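GCN5-related N-acetyltransferase (PDB 3TT2) probably transfers an acyl group, most likely acetyl from acetyl-coenzyme A, to an acceptor, as its relatives of the GNAT superfamily do. Local coordinates at residues Y82-Y88 with Q124-Y130; E109-Q113 with R314-R318; L239-T243 with Y275-V280. All blocks are in the same frame, centred on the assembly; numbering follows the deposited sequence.

Contact 1 (Y82-Y88 with Q124-Y130); sequences YVQLSVY and QVTVQHY
Gln84, Leu85 and Ser86 lie beside Thr126, Val127 and Gln128 as two parallel strands, the outer members of the beta-alpha-beta unit at the heart of a GNAT fold, with helix 100-115 as the crossover. Backbone bonds form the first shell: Thr126 N to Val83 O, Leu85 N to Thr126 O, Gln128 N to Leu85 O and Val87 N to Gln128 O. The spacing then opens, and Val87 O stands 4.5 Å from Tyr130 N. The strands run 21° apart, consistent with the splay of the two central parallel strands in GNAT enzymes, where the acyl-coenzyme A site usually lies.

On one face the side chains are polar but buried, which suits amides and hydroxyls that can serve one another. Gln128 NE2 gives a hydrogen bond to Ser86 OG, 3.1 Å away and tilted out of the amide plane, while Gln84 NE2 reaches Thr126 OG1 only weakly, at 3.3 Å. With CG of Gln128 set between backbone N and carbonyl carbon (chi1 70°), its extended chain brings the amide across to the neighbouring strand. Farther along this face, the rings of Tyr88 and Tyr130 are almost parallel but slid apart, their centroids separated by 5.7 Å.

The opposite face is largely apolar. Val87 CG2 meets Val127 CG1 at 3.8 Å, and Val87 CB makes a CH-pi contact over one face of the His129 ring, 3.9 Å from its centroid.

In the second shell, Leu85 packs on Trp111 and Val127 on Ile112 of the crossover helix, and the rings of His129 and Tyr147 meet edge-to-face. Behind the polar face, Gln128 OE1 accepts a hydrogen bond from Arg314 NE in the next strand, which should fix the way the amide is turned.

Contact 2 (E109-Q113 with R314-R318); sequences EEWIQ and RKEIR
The crossover helix of the N-terminal GNAT half meets a strand from the far end of the chain here: helix 100-115 packs against strand 305-316, which lies between strands 125-132 and 148-159. The helix offers Glu109, Ile112 and Gln113, residues three and four apart that share one side of it, a spacing kept by the backbone bond from Gln113 N to Glu109 O. They meet Lys315 and Ile317, two residues apart in the other segment.

Ile317, where the chain turns a corner, is the hub. Its CG1-CD1 branch meets two residues: CG1 lies 4.1 Å from Ile112 CG2, the two side chains sliding past each other in opposite directions, and CD1 reaches Glu109 CG, at 4.2 Å. The CG2 branch sits 3.8 Å from Gln113 CG, with the glutamine crossing it at about a right angle. A beta-branched isoleucine suits this place because its arms diverge close to the backbone. Gln113 NE2 also lies near CG2; a glutamine suits an exposed place where hydrocarbon and a polar end are both wanted. Behind Ile112, Val125 and Val127 continue the apolar layer.

Beside this apolar patch, Lys315 extends in full, its CG opposite the backbone N (chi1 -176°), and brings NZ to 2.9 Å from Glu109 OE2. The ammonium approaches on the syn side of the carboxylate, 24° out of its plane, and the two chains cross nearly at right angles. Neither end depends on the other alone: Glu109 OE2 is also hydrogen-bonded to Tyr147 OH, and Lys315 NZ to His145 O.

Although burial alone would favour the neutral acid, the ammonium and the Tyr147 hydroxyl would be expected to favour the carboxylate, and the salt bridge probably offsets part of the cost of leaving charge beside packed hydrocarbon.

Contact 3 (L239-T243 with Y275-V280); sequences LGQET and YYRRGV
Tyr275, in the last turn of helix 263-278, reaches across to strand 233-243 in the C-terminal GNAT half and gives its hydroxyl proton to the carbonyl of Gln241, OH to O 2.7 Å. The oxygen lies at the ring edge, in the ring plane, yet the hydroxyl stands 45° above the carbonyl plane. Gly240 suits its place because a beta carbon there would probably collide with this hydroxyl; its CA is 3.5 Å from Tyr275 OH. A phenylalanine in place of Tyr275 would probably leave the Gln241 carbonyl without this donor.

Arg278 comes next, with NE 3.6 Å from Glu242 OE1, a long salt bridge. Glu242 CG is anti to the backbone N (chi1 -167°), and a bend at chi2 carries OE1 to the guanidinium edge, in its plane, although the two flat groups are turned 72° apart. The outer nitrogens find stronger partners in Asp219 and Glu221.

Gly279 ends the helix in a Schellman motif, Gly279 N bonding to Tyr276 O and Val280 N to Tyr275 O; at its positive phi a beta carbon would crowd the preceding carbonyl O. Val280 follows the turn inward and sets CG2 beside the Glu242 side chain, 4.0 Å from its CG.

Helix end and strand are therefore joined by one short hydrogen bond to backbone, while the arginine, shared among three acidic groups, probably adds only a weaker, long-range attraction.

Overall arrangement
From the N terminus, strand 84-91 leads through helix 100-115 to strand 125-132, and contact 1 closes this short loop inside the N-terminal GNAT half. Contact 2 starts from the helix within that loop but meets its partner only some 200 residues later, so the two cross along the chain and, with centres 7 Å apart, touch where Val125 pairs with Ile317 and Arg318. Contact 3 opens and closes wholly within that long interval, tying helix to strand in the C-terminal half, about 32 Å from contact 1 between centres. Contacts 1 and 3 are each local to one half; contact 2 brings strand 305-316, late in the sequence, back to the N-terminal half.

Contact 1 (Y82-Y88 with Q124-Y130)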
loop_
_atom_site.group_PDB
_atom_site.type_symbol
_atom_site.label_atom_id
_atom_site.label_comp_id
_atom_site.label_asym_id
_atom_site.label_seq_id
_atom_site.Cartn_x
_atom_site.Cartn_y
_atom_site.Cartn_z
ATOM N N TYR A 82 -9.918 11.230 9.178
ATOM C CA TYR A 82 -9.308 12.531 9.446
ATOM C C TYR A 82 -8.362 12.521 10.646
ATOM O O TYR A 82 -8.065 13.584 11.205
ATOM C CB TYR A 82 -10.401 13.584 9.693
ATOM C CG TYR A 82 -11.390 13.704 8.556
ATOM C CD1 TYR A 82 -11.066 14.407 7.412
ATOM C CD2 TYR A 82 -12.643 13.118 8.629
ATOM C CE1 TYR A 82 -11.953 14.530 6.376
ATOM C CE2 TYR A 82 -13.549 13.236 7.586
ATOM C CZ TYR A 82 -13.197 13.946 6.458
ATOM O OH TYR A 82 -14.094 14.076 5.409
ATOM N N VAL A 83 -7.907 11.352 11.091
ATOM C CA VAL A 83 -6.832 11.332 12.085
ATOM C C VAL A 83 -5.436 11.002 11.567
ATOM O O VAL A 83 -4.430 11.207 12.262
ATOM C CB VAL A 83 -7.165 10.358 13.239
ATOM C CG1 VAL A 83 -8.389 10.839 13.987
ATOM C CG2 VAL A 83 -7.328 8.925 12.705
ATOM N N GLN A 84 -5.382 10.435 10.369
ATOM C CA GLN A 84 -4.118 10.101 9.761
ATOM C C GLN A 84 -4.145 10.357 8.286
ATOM O O GLN A 84 -4.870 9.679 7.547
ATOM C CB GLN A 84 -3.796 8.650 10.009
ATOM C CG GLN A 84 -2.494 8.194 9.408
ATOM C CD GLN A 84 -2.006 6.933 10.078
ATOM O OE1 GLN A 84 -2.111 5.840 9.520
ATOM N NE2 GLN A 84 -1.496 7.073 11.304
ATOM N N LEU A 85 -3.289 11.256 7.831
ATOM C CA LEU A 85 -3.281 11.592 6.432
ATOM C C LEU A 85 -2.020 11.051 5.806
ATOM O O LEU A 85 -0.918 11.356 6.253
ATOM C CB LEU A 85 -3.338 13.100 6.262
ATOM C CG LEU A 85 -3.575 13.437 4.797
ATOM C CD1 LEU A 85 -5.020 13.081 4.411
ATOM C CD2 LEU A 85 -3.217 14.889 4.494
ATOM N N SER A 86 -2.184 10.227 4.784
ATOM C CA SER A 86 -1.062 9.768 3.990
ATOM C C SER A 86 -0.935 10.660 2.765
ATOM O O SER A 86 -1.932 11.021 2.138
ATOM C CB SER A 86 -1.276 8.322 3.561
ATOM O OG SER A 86 -1.119 7.438 4.650
ATOM N N VAL A 87 0.296 11.019 2.425
ATOM C CA VAL A 87 0.545 11.966 1.348
ATOM C C VAL A 87 1.517 11.350 0.352
ATOM O O VAL A 87 2.555 10.828 0.758
ATOM C CB VAL A 87 1.118 13.289 1.901
ATOM C CG1 VAL A 87 1.482 14.232 0.772
ATOM C CG2 VAL A 87 0.141 13.943 2.825
ATOM N N TYR A 88 1.173 11.346 -0.938
ATOM C CA TYR A 88 2.122 10.834 -1.930
ATOM C C TYR A 88 2.568 11.933 -2.865
ATOM O O TYR A 88 1.809 12.342 -3.744
ATOM C CB TYR A 88 1.470 9.675 -2.700
ATOM C CG TYR A 88 0.951 8.601 -1.763
ATOM C CD1 TYR A 88 1.755 7.533 -1.392
ATOM C CD2 TYR A 88 -0.326 8.686 -1.208
ATOM C CE1 TYR A 88 1.298 6.567 -0.523
ATOM C CE2 TYR A 88 -0.795 7.721 -0.329
ATOM C CZ TYR A 88 0.024 6.669 0.007
ATOM O OH TYR A 88 -0.426 5.705 0.874
ATOM N N GLN A 124 -5.454 12.435 18.397
ATOM C CA GLN A 124 -4.238 12.977 17.815
ATOM C C GLN A 124 -4.332 12.887 16.307
ATOM O O GLN A 124 -4.960 11.981 15.769
ATOM C CB GLN A 124 -3.003 12.231 18.293
ATOM C CG GLN A 124 -2.685 10.977 17.530
ATOM C CD GLN A 124 -1.209 10.597 17.615
ATOM O OE1 GLN A 124 -0.367 11.395 18.042
ATOM N NE2 GLN A 124 -0.888 9.374 17.194
ATOM N N VAL A 125 -3.700 13.832 15.629
ATOM C CA VAL A 125 -3.807 13.926 14.187
ATOM C C VAL A 125 -2.417 13.849 13.588
ATOM O O VAL A 125 -1.554 14.640 13.955
ATOM C CB VAL A 125 -4.463 15.253 13.786
ATOM C CG1 VAL A 125 -4.423 15.427 12.285
ATOM C CG2 VAL A 125 -5.894 15.328 14.335
ATOM N N THR A 126 -2.189 12.888 12.695
ATOM C CA THR A 126 -0.881 12.732 12.060
ATOM C C THR A 126 -0.937 12.851 10.545
ATOM O O THR A 126 -1.965 12.582 9.930
ATOM C CB THR A 126 -0.178 11.386 12.433
ATOM O OG1 THR A 126 -0.917 10.266 11.918
ATOM C CG2 THR A 126 -0.025 11.248 13.948
ATOM N N VAL A 127 0.182 13.280 9.960
ATOM C CA VAL A 127 0.410 13.211 8.514
ATOM C C VAL A 127 1.617 12.318 8.284
ATOM O O VAL A 127 2.579 12.358 9.061
ATOM C CB VAL A 127 0.752 14.571 7.906
ATOM C CG1 VAL A 127 1.057 14.421 6.433
ATOM C CG2 VAL A 127 -0.372 15.556 8.124
ATOM N N GLN A 128 1.572 11.510 7.230
ATOM C CA GLN A 128 2.663 10.601 6.968
ATOM C C GLN A 128 2.998 10.436 5.488
ATOM O O GLN A 128 2.127 10.534 4.614
ATOM C CB GLN A 128 2.378 9.250 7.602
ATOM C CG GLN A 128 1.267 8.474 6.949
ATOM C CD GLN A 128 0.933 7.224 7.724
ATOM O OE1 GLN A 128 1.174 7.152 8.928
ATOM N NE2 GLN A 128 0.385 6.227 7.043
ATOM N N HIS A 129 4.283 10.188 5.235
ATOM C CA HIS A 129 4.827 10.016 3.899
ATOM C C HIS A 129 5.544 8.682 3.822
ATOM O O HIS A 129 6.175 8.256 4.787
ATOM C CB HIS A 129 5.858 11.097 3.611
ATOM C CG HIS A 129 5.272 12.444 3.327
ATOM N ND1 HIS A 129 5.204 12.968 2.054
ATOM C CD2 HIS A 129 4.754 13.386 4.150
ATOM C CE1 HIS A 129 4.658 14.172 2.106
ATOM N NE2 HIS A 129 4.378 14.449 3.368
ATOM N N TYR A 130 5.463 8.021 2.676
ATOM C CA TYR A 130 6.274 6.837 2.473
ATOM C C TYR A 130 7.417 7.188 1.542
ATOM O O TYR A 130 7.207 7.451 0.361
ATOM C CB TYR A 130 5.456 5.720 1.866
ATOM C CG TYR A 130 4.256 5.312 2.665
ATOM C CD1 TYR A 130 4.292 4.186 3.475
ATOM C CD2 TYR A 130 3.075 6.026 2.589
ATOM C CE1 TYR A 130 3.186 3.785 4.212
ATOM C CE2 TYR A 130 1.955 5.631 3.322
ATOM C CZ TYR A 130 2.023 4.508 4.132
ATOM O OH TYR A 130 0.926 4.106 4.862
#

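Contact 2 (E109-Q113 with R314-R318)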
loop_
_atom_site.group_PDB
_atom_site.type_symbol
_atom_site.label_atom_id
_atom_site.label_comp_id
_atom_site.label_asym_id
_atom_site.label_seq_id
_atom_site.Cartn_x
_atom_site.Cartn_y
_atom_site.Cartn_z
ATOM N N GLU A 109 -0.092 19.096 4.819
ATOM C CA GLU A 109 -0.299 19.483 6.210
ATOM C C GLU A 109 -1.500 20.408 6.328
ATOM O O GLU A 109 -2.336 20.244 7.205
ATOM C CB GLU A 109 0.940 20.177 6.783
ATOM C CG GLU A 109 2.152 19.277 6.923
ATOM C CD GLU A 109 3.258 19.912 7.743
ATOM O OE1 GLU A 109 3.141 21.108 8.075
ATOM O OE2 GLU A 109 4.241 19.216 8.069
ATOM N N GLU A 110 -1.585 21.380 5.432
ATOM C CA GLU A 110 -2.703 22.294 5.466
ATOM C C GLU A 110 -3.970 21.549 5.068
ATOM O O GLU A 110 -5.058 21.952 5.438
ATOM C CB GLU A 110 -2.463 23.516 4.569
ATOM C CG GLU A 110 -2.799 23.290 3.100
ATOM C CD GLU A 110 -3.281 24.554 2.389
ATOM O OE1 GLU A 110 -3.326 25.629 3.033
ATOM O OE2 GLU A 110 -3.621 24.465 1.185
ATOM N N TRP A 111 -3.832 20.453 4.324
ATOM C CA TRP A 111 -5.006 19.703 3.897
ATOM C C TRP A 111 -5.758 19.187 5.112
ATOM O O TRP A 111 -6.952 19.449 5.260
ATOM C CB TRP A 111 -4.640 18.535 2.979
ATOM C CG TRP A 111 -5.843 17.875 2.341
ATOM C CD1 TRP A 111 -6.350 18.131 1.103
ATOM C CD2 TRP A 111 -6.683 16.853 2.908
ATOM N NE1 TRP A 111 -7.447 17.339 0.861
ATOM C CE2 TRP A 111 -7.676 16.550 1.955
ATOM C CE3 TRP A 111 -6.698 16.171 4.135
ATOM C CZ2 TRP A 111 -8.671 15.602 2.185
ATOM C CZ3 TRP A 111 -7.695 15.223 4.363
ATOM C CH2 TRP A 111 -8.663 14.947 3.392
ATOM N N ILE A 112 -5.058 18.454 5.978
ATOM C CA ILE A 112 -5.681 17.901 7.179
ATOM C C ILE A 112 -6.067 18.973 8.204
ATOM O O ILE A 112 -7.085 18.856 8.856
ATOM C CB ILE A 112 -4.823 16.813 7.864
ATOM C CG1 ILE A 112 -5.642 16.129 8.958
ATOM C CG2 ILE A 112 -3.568 17.405 8.476
ATOM C CD1 ILE A 112 -7.001 15.651 8.490
ATOM N N GLN A 113 -5.267 20.019 8.329
ATOM C CA GLN A 113 -5.565 21.087 9.258
ATOM C C GLN A 113 -6.892 21.788 8.962
ATOM O O GLN A 113 -7.627 22.177 9.879
ATOM C CB GLN A 113 -4.439 22.100 9.230
ATOM C CG GLN A 113 -3.184 21.606 9.906
ATOM C CD GLN A 113 -2.061 22.600 9.776
ATOM O OE1 GLN A 113 -1.967 23.317 8.774
ATOM N NE2 GLN A 113 -1.217 22.676 10.801
ATOM N N ARG A 314 6.461 10.007 9.729
ATOM C CA ARG A 314 5.250 10.524 10.354
ATOM C C ARG A 314 5.495 11.766 11.205
ATOM O O ARG A 314 6.502 11.862 11.900
ATOM C CB ARG A 314 4.626 9.445 11.224
ATOM C CG ARG A 314 3.268 9.808 11.746
ATOM C CD ARG A 314 2.666 8.649 12.489
ATOM N NE ARG A 314 2.369 7.508 11.621
ATOM C CZ ARG A 314 2.335 6.253 12.060
ATOM N NH1 ARG A 314 2.603 6.017 13.343
ATOM N NH2 ARG A 314 2.048 5.238 11.238
ATOM N N LYS A 315 4.563 12.710 11.155
ATOM C CA LYS A 315 4.632 13.904 11.993
ATOM C C LYS A 315 3.298 14.115 12.693
ATOM O O LYS A 315 2.248 13.862 12.109
ATOM C CB LYS A 315 4.958 15.126 11.138
ATOM C CG LYS A 315 5.148 16.416 11.909
ATOM C CD LYS A 315 5.093 17.578 10.950
ATOM C CE LYS A 315 5.543 18.869 11.591
ATOM N NZ LYS A 315 5.638 19.950 10.560
ATOM N N GLU A 316 3.327 14.584 13.934
ATOM C CA GLU A 316 2.081 14.797 14.657
ATOM C C GLU A 316 1.584 16.227 14.495
ATOM O O GLU A 316 2.202 17.164 15.003
ATOM C CB GLU A 316 2.244 14.480 16.140
ATOM C CG GLU A 316 1.012 14.806 16.976
ATOM C CD GLU A 316 1.275 14.783 18.477
ATOM O OE1 GLU A 316 1.560 15.858 19.058
ATOM O OE2 GLU A 316 1.182 13.689 19.076
ATOM N N ILE A 317 0.453 16.377 13.802
ATOM C CA ILE A 317 -0.159 17.682 13.557
ATOM C C ILE A 317 -0.915 18.216 14.781
ATOM O O ILE A 317 -0.843 19.410 15.097
ATOM C CB ILE A 317 -1.108 17.634 12.358
ATOM C CG1 ILE A 317 -0.340 17.283 11.081
ATOM C CG2 ILE A 317 -1.830 18.956 12.193
ATOM C CD1 ILE A 317 0.827 18.181 10.775
ATOM N N ARG A 318 -1.642 17.339 15.468
ATOM C CA ARG A 318 -2.260 17.723 16.731
ATOM C C ARG A 318 -2.104 16.618 17.756
ATOM O O ARG A 318 -2.273 15.458 17.434
ATOM C CB ARG A 318 -3.745 18.002 16.509
ATOM C CG ARG A 318 -4.459 18.646 17.674
ATOM C CD ARG A 318 -5.951 18.720 17.404
ATOM N NE ARG A 318 -6.558 17.394 17.350
ATOM C CZ ARG A 318 -7.844 17.177 17.103
ATOM N NH1 ARG A 318 -8.658 18.199 16.884
ATOM N NH2 ARG A 318 -8.314 15.939 17.077
#

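Contact 3 (L239-T243 with Y275-V280)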
loop_
_atom_site.group_PDB
_atom_site.type_symbol
_atom_site.label_atom_id
_atom_site.label_comp_id
_atom_site.label_asym_id
_atom_site.label_seq_id
_atom_site.Cartn_x
_atom_site.Cartn_y
_atom_site.Cartn_z
ATOM N N LEU A 239 -5.221 -13.740 0.796
ATOM C CA LEU A 239 -6.209 -13.252 -0.131
ATOM C C LEU A 239 -5.511 -12.460 -1.213
ATOM O O LEU A 239 -5.095 -11.311 -1.024
ATOM C CB LEU A 239 -7.231 -12.408 0.612
ATOM C CG LEU A 239 -7.684 -12.994 1.957
ATOM C CD1 LEU A 239 -8.649 -12.076 2.686
ATOM C CD2 LEU A 239 -8.313 -14.383 1.784
ATOM N N GLY A 240 -5.448 -13.082 -2.386
ATOM C CA GLY A 240 -4.819 -12.483 -3.538
ATOM C C GLY A 240 -5.860 -11.831 -4.414
ATOM O O GLY A 240 -7.072 -12.075 -4.301
ATOM N N GLN A 241 -5.375 -10.967 -5.285
ATOM C CA GLN A 241 -6.212 -10.377 -6.304
ATOM C C GLN A 241 -5.376 -10.227 -7.561
ATOM O O GLN A 241 -4.154 -10.321 -7.511
ATOM C CB GLN A 241 -6.725 -9.022 -5.837
ATOM C CG GLN A 241 -5.609 -8.080 -5.535
ATOM C CD GLN A 241 -6.089 -6.740 -5.068
ATOM O OE1 GLN A 241 -6.421 -6.559 -3.895
ATOM N NE2 GLN A 241 -6.121 -5.779 -5.983
ATOM N N GLU A 242 -6.037 -10.006 -8.689
ATOM C CA GLU A 242 -5.346 -9.754 -9.950
ATOM C C GLU A 242 -5.741 -8.398 -10.531
ATOM O O GLU A 242 -6.905 -8.138 -10.811
ATOM C CB GLU A 242 -5.654 -10.853 -10.957
ATOM C CG GLU A 242 -4.746 -10.824 -12.145
ATOM C CD GLU A 242 -5.410 -11.303 -13.421
ATOM O OE1 GLU A 242 -5.786 -12.499 -13.499
ATOM O OE2 GLU A 242 -5.537 -10.476 -14.356
ATOM N N THR A 243 -4.774 -7.520 -10.717
ATOM C CA THR A 243 -5.079 -6.246 -11.351
ATOM C C THR A 243 -4.158 -6.000 -12.537
ATOM O O THR A 243 -2.937 -6.009 -12.390
ATOM C CB THR A 243 -4.965 -5.076 -10.364
ATOM O OG1 THR A 243 -5.932 -5.236 -9.320
ATOM C CG2 THR A 243 -5.219 -3.765 -11.075
ATOM N N TYR A 275 -1.613 -18.585 -9.342
ATOM C CA TYR A 275 -1.217 -17.510 -10.241
ATOM C C TYR A 275 -0.438 -18.075 -11.402
ATOM O O TYR A 275 -0.613 -17.657 -12.558
ATOM C CB TYR A 275 -0.318 -16.500 -9.530
ATOM C CG TYR A 275 -1.034 -15.440 -8.739
ATOM C CD1 TYR A 275 -1.841 -14.502 -9.364
ATOM C CD2 TYR A 275 -0.867 -15.352 -7.371
ATOM C CE1 TYR A 275 -2.494 -13.517 -8.629
ATOM C CE2 TYR A 275 -1.509 -14.389 -6.634
ATOM C CZ TYR A 275 -2.328 -13.474 -7.259
ATOM O OH TYR A 275 -2.951 -12.505 -6.505
ATOM N N TYR A 276 0.456 -19.005 -11.087
ATOM C CA TYR A 276 1.324 -19.529 -12.115
ATOM C C TYR A 276 0.500 -20.273 -13.134
ATOM O O TYR A 276 0.658 -20.079 -14.325
ATOM C CB TYR A 276 2.401 -20.446 -11.562
ATOM C CG TYR A 276 3.171 -21.128 -12.672
ATOM C CD1 TYR A 276 4.168 -20.440 -13.386
ATOM C CD2 TYR A 276 2.893 -22.450 -13.038
ATOM C CE1 TYR A 276 4.869 -21.058 -14.426
ATOM C CE2 TYR A 276 3.592 -23.073 -14.076
ATOM C CZ TYR A 276 4.571 -22.367 -14.756
ATOM O OH TYR A 276 5.255 -22.969 -15.763
ATOM N N ARG A 277 -0.406 -21.119 -12.679
ATOM C CA ARG A 277 -1.076 -21.946 -13.660
ATOM C C ARG A 277 -2.249 -21.202 -14.312
ATOM O O ARG A 277 -2.882 -21.681 -15.241
ATOM C CB ARG A 277 -1.359 -23.353 -13.106
ATOM C CG ARG A 277 -2.639 -23.558 -12.381
ATOM C CD ARG A 277 -2.547 -24.908 -11.673
ATOM N NE ARG A 277 -1.874 -24.798 -10.377
ATOM C CZ ARG A 277 -2.503 -24.553 -9.229
ATOM N NH1 ARG A 277 -3.830 -24.408 -9.199
ATOM N NH2 ARG A 277 -1.805 -24.459 -8.109
ATOM N N ARG A 278 -2.479 -19.996 -13.818
ATOM C CA ARG A 278 -3.338 -18.989 -14.442
ATOM C C ARG A 278 -2.623 -18.133 -15.506
ATOM O O ARG A 278 -3.258 -17.461 -16.332
ATOM C CB ARG A 278 -3.797 -18.067 -13.333
ATOM C CG ARG A 278 -4.823 -17.088 -13.674
ATOM C CD ARG A 278 -5.813 -17.134 -12.554
ATOM N NE ARG A 278 -6.400 -15.834 -12.286
ATOM C CZ ARG A 278 -7.366 -15.637 -11.401
ATOM N NH1 ARG A 278 -7.865 -16.659 -10.709
ATOM N NH2 ARG A 278 -7.838 -14.418 -11.211
ATOM N N GLY A 279 -1.295 -18.139 -15.459
ATOM C CA GLY A 279 -0.479 -17.371 -16.383
ATOM C C GLY A 279 -0.091 -15.968 -15.932
ATOM O O GLY A 279 0.373 -15.148 -16.744
ATOM N N VAL A 280 -0.276 -15.664 -14.645
ATOM C CA VAL A 280 0.144 -14.349 -14.147
ATOM C C VAL A 280 1.639 -14.354 -13.863
ATOM O O VAL A 280 2.127 -15.174 -13.090
ATOM C CB VAL A 280 -0.623 -13.915 -12.902
ATOM C CG1 VAL A 280 0.017 -12.702 -12.301
ATOM C CG2 VAL A 280 -2.065 -13.620 -13.255
#